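Cystathionine gamma-synthase (Xanthomonas oryzae pv. oryzae KACC 10331, PDB 6LD7) is a pyridoxal phosphate-dependent enzyme of the trans-sulfuration family that probably makes cystathionine on the pathway to methionine. Local coordinates at residues C[104-109]-C[150-155]; C[162-167]-C[302-307]. The protein carries 1 engineered substitution. All blocks are in the same frame, centred on the assembly; numbering follows the deposited sequence.

Contact 1 (C[104-109]-C[150-155])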
ATOM      1  N   THR C 104     -19.801 -11.824  35.866  1.00 34.37           N
ATOM      2  CA  THR C 104     -18.491 -12.384  36.189  1.00 34.54           C
ATOM      3  C   THR C 104     -17.939 -13.043  34.935  1.00 31.65           C
ATOM      4  O   THR C 104     -18.671 -13.744  34.218  1.00 29.87           O
ATOM      5  CB  THR C 104     -18.646 -13.366  37.379  1.00 36.16           C
ATOM      6  OG1 THR C 104     -18.905 -12.627  38.580  1.00 37.78           O
ATOM      7  CG2 THR C 104     -17.351 -14.066  37.637  1.00 38.50           C
ATOM      8  N   LEU C 105     -16.652 -12.906  34.781  1.00 32.23           N
ATOM      9  CA  LEU C 105     -15.872 -13.510  33.700  1.00 33.00           C
ATOM     10  C   LEU C 105     -14.882 -14.487  34.346  1.00 32.49           C
ATOM     11  O   LEU C 105     -14.138 -14.100  35.280  1.00 30.83           O
ATOM     12  CB  LEU C 105     -15.098 -12.410  32.969  1.00 31.56           C
ATOM     13  CG  LEU C 105     -13.985 -12.906  32.047  1.00 31.54           C
ATOM     14  CD1 LEU C 105     -14.627 -13.554  30.824  1.00 30.55           C
ATOM     15  CD2 LEU C 105     -13.068 -11.744  31.602  1.00 32.82           C
ATOM     16  N   VAL C 106     -14.815 -15.675  33.785  1.00 31.04           N
ATOM     17  CA  VAL C 106     -13.802 -16.655  34.201  1.00 29.92           C
ATOM     18  C   VAL C 106     -12.645 -16.614  33.213  1.00 29.39           C
ATOM     19  O   VAL C 106     -12.878 -16.713  32.059  1.00 26.47           O
ATOM     20  CB  VAL C 106     -14.411 -18.061  34.263  1.00 29.63           C
ATOM     21  CG1 VAL C 106     -13.371 -19.031  34.752  1.00 31.48           C
ATOM     22  CG2 VAL C 106     -15.633 -18.066  35.141  1.00 31.54           C
ATOM     23  N   VAL C 107     -11.433 -16.512  33.727  1.00 29.85           N
ATOM     24  CA  VAL C 107     -10.166 -16.360  32.968  1.00 31.84           C
ATOM     25  C   VAL C 107      -9.228 -17.473  33.378  1.00 31.34           C
ATOM     26  O   VAL C 107      -9.062 -17.708  34.564  1.00 31.98           O
ATOM     27  CB  VAL C 107      -9.565 -15.006  33.358  1.00 32.74           C
ATOM     28  CG1 VAL C 107      -8.243 -14.819  32.736  1.00 37.89           C
ATOM     29  CG2 VAL C 107     -10.526 -13.951  32.895  1.00 38.29           C
ATOM     30  N   PRO C 108      -8.507 -18.098  32.435  1.00 31.33           N
ATOM     31  CA  PRO C 108      -7.474 -19.056  32.777  1.00 30.79           C
ATOM     32  C   PRO C 108      -6.367 -18.371  33.575  1.00 33.08           C
ATOM     33  O   PRO C 108      -6.015 -17.293  33.206  1.00 30.86           O
ATOM     34  CB  PRO C 108      -6.894 -19.522  31.439  1.00 31.35           C
ATOM     35  CG  PRO C 108      -7.997 -19.187  30.464  1.00 32.39           C
ATOM     36  CD  PRO C 108      -8.656 -17.914  30.991  1.00 31.56           C
ATOM     37  N   HIS C 109      -5.821 -19.067  34.564  1.00 31.57           N
ATOM     38  CA  HIS C 109      -4.672 -18.638  35.379  1.00 34.13           C
ATOM     39  C   HIS C 109      -3.503 -18.269  34.464  1.00 35.95           C
ATOM     40  O   HIS C 109      -2.768 -17.396  34.786  1.00 38.14           O
ATOM     41  CB  HIS C 109      -4.458 -19.723  36.438  1.00 38.41           C
ATOM     42  CG  HIS C 109      -3.771 -20.956  35.917  1.00 42.55           C
ATOM     43  ND1 HIS C 109      -4.312 -21.794  34.891  1.00 45.63           N
ATOM     44  CD2 HIS C 109      -2.536 -21.430  36.165  1.00 45.05           C
ATOM     45  CE1 HIS C 109      -3.432 -22.722  34.585  1.00 45.86           C
ATOM     46  NE2 HIS C 109      -2.338 -22.504  35.332  1.00 42.28           N
ATOM     47  N   LYS C 150     -20.984 -15.188  33.590  1.00 31.42           N
ATOM     48  CA  LYS C 150     -21.629 -14.898  32.294  1.00 29.75           C
ATOM     49  C   LYS C 150     -20.795 -15.502  31.170  1.00 28.51           C
ATOM     50  O   LYS C 150     -21.335 -15.869  30.099  1.00 28.93           O
ATOM     51  CB  LYS C 150     -21.711 -13.385  32.128  1.00 37.17           C
ATOM     52  CG  LYS C 150     -22.380 -12.943  30.847  1.00 41.45           C
ATOM     53  CD  LYS C 150     -23.851 -13.164  30.934  1.00 44.09           C
ATOM     54  CE  LYS C 150     -24.407 -13.198  29.546  1.00 49.99           C
ATOM     55  NZ  LYS C 150     -24.759 -11.830  29.221  1.00 58.85           N
ATOM     56  N   LEU C 151     -19.482 -15.452  31.305  1.00 26.61           N
ATOM     57  CA  LEU C 151     -18.597 -15.742  30.157  1.00 28.04           C
ATOM     58  C   LEU C 151     -17.411 -16.466  30.721  1.00 25.67           C
ATOM     59  O   LEU C 151     -16.916 -16.003  31.764  1.00 28.73           O
ATOM     60  CB  LEU C 151     -18.142 -14.395  29.519  1.00 28.12           C
ATOM     61  CG  LEU C 151     -17.202 -14.481  28.321  1.00 28.78           C
ATOM     62  CD1 LEU C 151     -17.883 -15.256  27.223  1.00 31.64           C
ATOM     63  CD2 LEU C 151     -16.871 -13.057  27.821  1.00 30.04           C
ATOM     64  N   VAL C 152     -16.916 -17.435  29.969  1.00 27.96           N
ATOM     65  CA  VAL C 152     -15.674 -18.181  30.276  1.00 28.87           C
ATOM     66  C   VAL C 152     -14.760 -18.068  29.091  1.00 26.57           C
ATOM     67  O   VAL C 152     -15.191 -18.374  27.995  1.00 27.07           O
ATOM     68  CB  VAL C 152     -15.983 -19.666  30.535  1.00 28.55           C
ATOM     69  CG1 VAL C 152     -14.704 -20.428  30.760  1.00 29.36           C
ATOM     70  CG2 VAL C 152     -16.949 -19.818  31.657  1.00 30.46           C
ATOM     71  N   LEU C 153     -13.546 -17.667  29.350  1.00 27.06           N
ATOM     72  CA  LEU C 153     -12.491 -17.551  28.332  1.00 28.77           C
ATOM     73  C   LEU C 153     -11.638 -18.831  28.419  1.00 28.97           C
ATOM     74  O   LEU C 153     -11.129 -19.170  29.540  1.00 28.72           O
ATOM     75  CB  LEU C 153     -11.640 -16.288  28.543  1.00 28.13           C
ATOM     76  CG  LEU C 153     -10.302 -16.250  27.790  1.00 31.39           C
ATOM     77  CD1 LEU C 153     -10.542 -16.078  26.324  1.00 31.98           C
ATOM     78  CD2 LEU C 153      -9.409 -15.105  28.277  1.00 33.70           C
ATOM     79  N   ILE C 154     -11.382 -19.427  27.255  1.00 28.16           N
ATOM     80  CA  ILE C 154     -10.423 -20.529  27.116  1.00 26.94           C
ATOM     81  C   ILE C 154      -9.302 -20.113  26.196  1.00 25.44           C
ATOM     82  O   ILE C 154      -9.588 -19.627  25.101  1.00 28.08           O
ATOM     83  CB  ILE C 154     -11.127 -21.745  26.564  1.00 28.25           C
ATOM     84  CG1 ILE C 154     -12.328 -22.121  27.395  1.00 29.81           C
ATOM     85  CG2 ILE C 154     -10.163 -22.878  26.378  1.00 29.14           C
ATOM     86  CD1 ILE C 154     -13.154 -23.129  26.730  1.00 32.73           C
ATOM     87  N   GLU C 155      -8.071 -20.388  26.572  1.00 25.78           N
ATOM     88  CA  GLU C 155      -6.926 -20.130  25.668  1.00 28.72           C
ATOM     89  C   GLU C 155      -6.121 -21.420  25.598  1.00 28.60           C
ATOM     90  O   GLU C 155      -5.403 -21.847  26.600  1.00 26.08           O
ATOM     91  CB  GLU C 155      -6.100 -18.951  26.157  1.00 28.98           C
ATOM     92  CG  GLU C 155      -4.942 -18.574  25.239  1.00 33.35           C
ATOM     93  CD  GLU C 155      -4.069 -17.478  25.823  1.00 35.24           C
ATOM     94  OE1 GLU C 155      -2.798 -17.581  25.552  1.00 34.74           O
ATOM     95  OE2 GLU C 155      -4.671 -16.534  26.565  1.00 31.27           O
TER
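T104 opens a short parallel ladder by offering one carbonyl to two donors: K150 N binds T104 O at 2.8 Å, while L151 N reaches the same oxygen in a weak bond of 3.5 Å. Next along, L105 meets L151 on the sheet face that helix 113-124 covers through F119. Both leucines hold CG anti to the backbone N (chi1 166° for L105), and they run side by side, with L105 CD1 3.7 Å from L151 CG. The CA-H of L105 also points at L151 O. V106 carries the central pair of bonds: its N donates to L151 O at 2.9 Å, and V106 O receives L153 N almost straight, with 173° at the hydrogen. Its side chain lies on the opposite face, V106 CB 4.0 Å from V152 CG2. V107 turns its backbone bonds to the other neighbour, strand 129-133. P108 then ends the ladder. Having no N-H, it sets ring atom CD 3.1 Å from L153 O, while the ring crosses the L153 side chain at about a right angle. Beyond it, E155 OE2 accepts Y112 N, which lies between strand 104-108 and helix 113-124. In this inner region of the seven-stranded sheet, backbone hydrogen bonds thus fix the register as far as V106 O; at P108 the L153 carbonyl meets a ring carbon where an N-H would otherwise donate.

Contact 2 (C[162-167]-C[302-307])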
ATOM      1  N   LEU C 162       2.308 -24.563  26.869  1.00 27.11           N
ATOM      2  CA  LEU C 162       1.480 -25.395  25.952  1.00 28.08           C
ATOM      3  C   LEU C 162       0.599 -26.366  26.741  1.00 30.01           C
ATOM      4  O   LEU C 162       0.420 -27.453  26.282  1.00 28.95           O
ATOM      5  CB  LEU C 162       2.473 -26.061  24.972  1.00 30.50           C
ATOM      6  CG  LEU C 162       2.899 -24.993  23.968  1.00 35.17           C
ATOM      7  CD1 LEU C 162       4.316 -24.584  24.020  1.00 40.88           C
ATOM      8  CD2 LEU C 162       2.341 -25.232  22.624  1.00 39.12           C
ATOM      9  N   ARG C 163      -0.058 -25.896  27.785  1.00 27.62           N
ATOM     10  CA  ARG C 163      -1.147 -26.643  28.487  1.00 31.16           C
ATOM     11  C   ARG C 163      -2.341 -26.705  27.571  1.00 28.74           C
ATOM     12  O   ARG C 163      -2.678 -25.703  26.877  1.00 27.46           O
ATOM     13  CB  ARG C 163      -1.554 -26.010  29.836  1.00 36.65           C
ATOM     14  CG  ARG C 163      -0.397 -25.692  30.788  1.00 39.83           C
ATOM     15  CD  ARG C 163       0.051 -26.933  31.531  1.00 50.46           C
ATOM     16  NE  ARG C 163       1.167 -27.569  30.920  1.00 57.03           N
ATOM     17  CZ  ARG C 163       2.370 -27.936  31.471  1.00 57.59           C
ATOM     18  NH1 ARG C 163       2.730 -27.741  32.740  1.00 48.21           N
ATOM     19  NH2 ARG C 163       3.208 -28.549  30.651  1.00 52.15           N
ATOM     20  N   ILE C 164      -2.965 -27.867  27.540  1.00 27.06           N
ATOM     21  CA  ILE C 164      -4.139 -28.113  26.691  1.00 26.00           C
ATOM     22  C   ILE C 164      -5.384 -28.077  27.548  1.00 28.81           C
ATOM     23  O   ILE C 164      -5.481 -28.831  28.505  1.00 25.88           O
ATOM     24  CB  ILE C 164      -3.921 -29.444  25.996  1.00 28.62           C
ATOM     25  CG1 ILE C 164      -2.532 -29.548  25.336  1.00 28.71           C
ATOM     26  CG2 ILE C 164      -5.007 -29.725  24.998  1.00 28.56           C
ATOM     27  CD1 ILE C 164      -2.329 -28.602  24.206  1.00 31.08           C
ATOM     28  N   THR C 165      -6.354 -27.265  27.204  1.00 25.50           N
ATOM     29  CA  THR C 165      -7.657 -27.289  27.849  1.00 26.61           C
ATOM     30  C   THR C 165      -8.573 -28.128  26.991  1.00 28.29           C
ATOM     31  O   THR C 165      -8.611 -27.955  25.730  1.00 27.76           O
ATOM     32  CB  THR C 165      -8.238 -25.880  27.938  1.00 28.43           C
ATOM     33  OG1 THR C 165      -7.284 -25.069  28.620  1.00 26.36           O
ATOM     34  CG2 THR C 165      -9.579 -25.859  28.604  1.00 30.12           C
ATOM     35  N   ASP C 166      -9.393 -28.914  27.669  1.00 29.51           N
ATOM     36  CA  ASP C 166     -10.323 -29.853  27.006  1.00 30.17           C
ATOM     37  C   ASP C 166     -11.564 -29.090  26.620  1.00 28.23           C
ATOM     38  O   ASP C 166     -12.399 -28.725  27.481  1.00 28.89           O
ATOM     39  CB  ASP C 166     -10.520 -31.056  27.923  1.00 33.74           C
ATOM     40  CG  ASP C 166     -11.515 -32.079  27.411  1.00 35.57           C
ATOM     41  OD1 ASP C 166     -12.335 -31.773  26.444  1.00 30.91           O
ATOM     42  OD2 ASP C 166     -11.433 -33.179  27.971  1.00 39.11           O
ATOM     43  N   LEU C 167     -11.673 -28.767  25.348  1.00 30.14           N
ATOM     44  CA  LEU C 167     -12.774 -27.900  24.867  1.00 28.90           C
ATOM     45  C   LEU C 167     -14.120 -28.519  25.216  1.00 29.54           C
ATOM     46  O   LEU C 167     -15.034 -27.785  25.699  1.00 28.65           O
ATOM     47  CB  LEU C 167     -12.637 -27.673  23.352  1.00 27.85           C
ATOM     48  CG  LEU C 167     -11.432 -26.812  22.946  1.00 30.11           C
ATOM     49  CD1 LEU C 167     -11.313 -26.722  21.445  1.00 33.32           C
ATOM     50  CD2 LEU C 167     -11.566 -25.413  23.536  1.00 30.14           C
ATOM     51  N   ARG C 302      -6.641 -35.455  19.714  1.00 31.54           N
ATOM     52  CA  ARG C 302      -8.086 -35.554  19.329  1.00 36.01           C
ATOM     53  C   ARG C 302      -8.691 -34.186  19.046  1.00 34.81           C
ATOM     54  O   ARG C 302      -9.505 -34.184  18.202  1.00 31.55           O
ATOM     55  CB  ARG C 302      -8.951 -36.241  20.409  1.00 41.26           C
ATOM     56  CG  ARG C 302      -8.581 -37.727  20.472  1.00 52.51           C
ATOM     57  CD  ARG C 302      -9.148 -38.659  19.379  1.00 56.24           C
ATOM     58  NE  ARG C 302     -10.561 -38.897  19.744  1.00 65.07           N
ATOM     59  CZ  ARG C 302     -11.004 -39.633  20.793  1.00 65.67           C
ATOM     60  NH1 ARG C 302     -12.302 -39.697  21.061  1.00 69.73           N
ATOM     61  NH2 ARG C 302     -10.166 -40.321  21.556  1.00 54.80           N
ATOM     62  N   GLN C 303      -8.427 -33.105  19.787  1.00 29.77           N
ATOM     63  CA  GLN C 303      -9.219 -31.910  19.507  1.00 28.91           C
ATOM     64  C   GLN C 303      -8.534 -30.971  18.488  1.00 28.75           C
ATOM     65  O   GLN C 303      -9.168 -30.022  18.121  1.00 30.54           O
ATOM     66  CB  GLN C 303      -9.595 -31.213  20.793  1.00 31.54           C
ATOM     67  CG  GLN C 303      -8.540 -30.388  21.410  1.00 32.54           C
ATOM     68  CD  GLN C 303      -8.981 -29.690  22.684  1.00 31.44           C
ATOM     69  OE1 GLN C 303      -9.976 -30.011  23.313  1.00 27.31           O
ATOM     70  NE2 GLN C 303      -8.088 -28.870  23.190  1.00 28.35           N
ATOM     71  N   GLN C 304      -7.296 -31.230  18.084  1.00 27.51           N
ATOM     72  CA  GLN C 304      -6.456 -30.414  17.192  1.00 26.72           C
ATOM     73  C   GLN C 304      -6.198 -31.242  15.911  1.00 29.62           C
ATOM     74  O   GLN C 304      -6.117 -32.450  16.039  1.00 28.55           O
ATOM     75  CB  GLN C 304      -5.106 -29.994  17.824  1.00 25.15           C
ATOM     76  CG  GLN C 304      -5.206 -29.311  19.180  1.00 24.00           C
ATOM     77  CD  GLN C 304      -3.875 -28.994  19.825  1.00 24.49           C
ATOM     78  OE1 GLN C 304      -3.882 -28.596  20.995  1.00 25.93           O
ATOM     79  NE2 GLN C 304      -2.738 -29.166  19.118  1.00 21.91           N
ATOM     80  N   LYS C 305      -6.028 -30.620  14.730  1.00 27.52           N
ATOM     81  CA  LYS C 305      -5.653 -31.348  13.503  1.00 29.45           C
ATOM     82  C   LYS C 305      -4.142 -31.365  13.364  1.00 27.37           C
ATOM     83  O   LYS C 305      -3.689 -31.946  12.404  1.00 30.77           O
ATOM     84  CB  LYS C 305      -6.316 -30.741  12.276  1.00 36.00           C
ATOM     85  CG  LYS C 305      -7.830 -30.634  12.466  1.00 46.93           C
ATOM     86  CD  LYS C 305      -8.585 -29.696  11.525  1.00 60.19           C
ATOM     87  CE  LYS C 305      -9.199 -30.452  10.365  1.00 70.79           C
ATOM     88  NZ  LYS C 305     -10.322 -29.679   9.794  1.00 80.99           N
ATOM     89  N   GLY C 306      -3.370 -30.774  14.285  1.00 24.33           N
ATOM     90  CA  GLY C 306      -1.913 -31.013  14.262  1.00 22.40           C
ATOM     91  C   GLY C 306      -1.383 -30.460  15.543  1.00 22.81           C
ATOM     92  O   GLY C 306      -2.197 -29.821  16.272  1.00 24.68           O
ATOM     93  N   PHE C 307      -0.111 -30.621  15.832  1.00 22.04           N
ATOM     94  CA  PHE C 307       0.406 -30.184  17.167  1.00 24.17           C
ATOM     95  C   PHE C 307       0.967 -28.755  17.078  1.00 26.12           C
ATOM     96  O   PHE C 307       1.415 -28.252  18.086  1.00 28.31           O
ATOM     97  CB  PHE C 307       1.435 -31.225  17.573  1.00 26.30           C
ATOM     98  CG  PHE C 307       0.830 -32.576  17.811  1.00 26.98           C
ATOM     99  CD1 PHE C 307      -0.079 -32.726  18.861  1.00 31.19           C
ATOM    100  CD2 PHE C 307       1.197 -33.683  17.060  1.00 30.09           C
ATOM    101  CE1 PHE C 307      -0.608 -33.969  19.157  1.00 28.77           C
ATOM    102  CE2 PHE C 307       0.642 -34.927  17.347  1.00 29.68           C
ATOM    103  CZ  PHE C 307      -0.282 -35.050  18.375  1.00 29.41           C
TER
HETATM  104  O   HOH W   1     -12.172 -31.532  23.673  1.00 29.55           O
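The flat carboxamide of Q303 has L167 over one face and I164 on the other side: L167 CD1 stands 4.0 Å above Q303 CD, whereas I164 CG2 sits obliquely beyond the nitrogen, 3.7 Å from Q303 NE2. Its polar edge faces the loop backbone. Q303 NE2 donates to T165 O at 2.7 Å, nearly straight and close to the amide plane, and Q303 OE1 takes L167 N on a lone pair at 2.9 Å. A water adds a further bond to OE1 and links it to D166 OD1, the N-cap oxygen that also accepts F169 N. Q303 reaches this far because its chain is fully extended beyond CG (chi2 179°), although CG itself is wedged between backbone N and carbonyl carbon. Alongside, Q304 turns OE1 to 3.6 Å from I164 CD1, and its NE2 is tied back to G306 O. The end of helix 297-303 is thereby joined to the start of helix 167-176. With a donor and an acceptor matched to a carbonyl and an N-H, the Q303 amide has one rotation that suits both, and it bonds T165 O and L167 N, two residues apart, much as a neighbouring strand's backbone would.

How the contacts relate
Contact 1 closes in the chain before contact 2 opens, and strand 151-155 leads through a loop into segment 162-167. Their centres lie about 18 Å apart, yet they meet directly at I154, whose CB is directed away from strand 104-108: I154 CG2 is 3.8 Å from T165 CG2 and 4.1 Å from L167 CD2. Backbone pairing joins two parallel strands of a mixed sheet in contact 1, and a side-chain amide holds the loop after one of them in contact 2. Both belong to the family fold that carries the cofactor, attached by prediction to K209, which follows strand 202-206 of the same sheet.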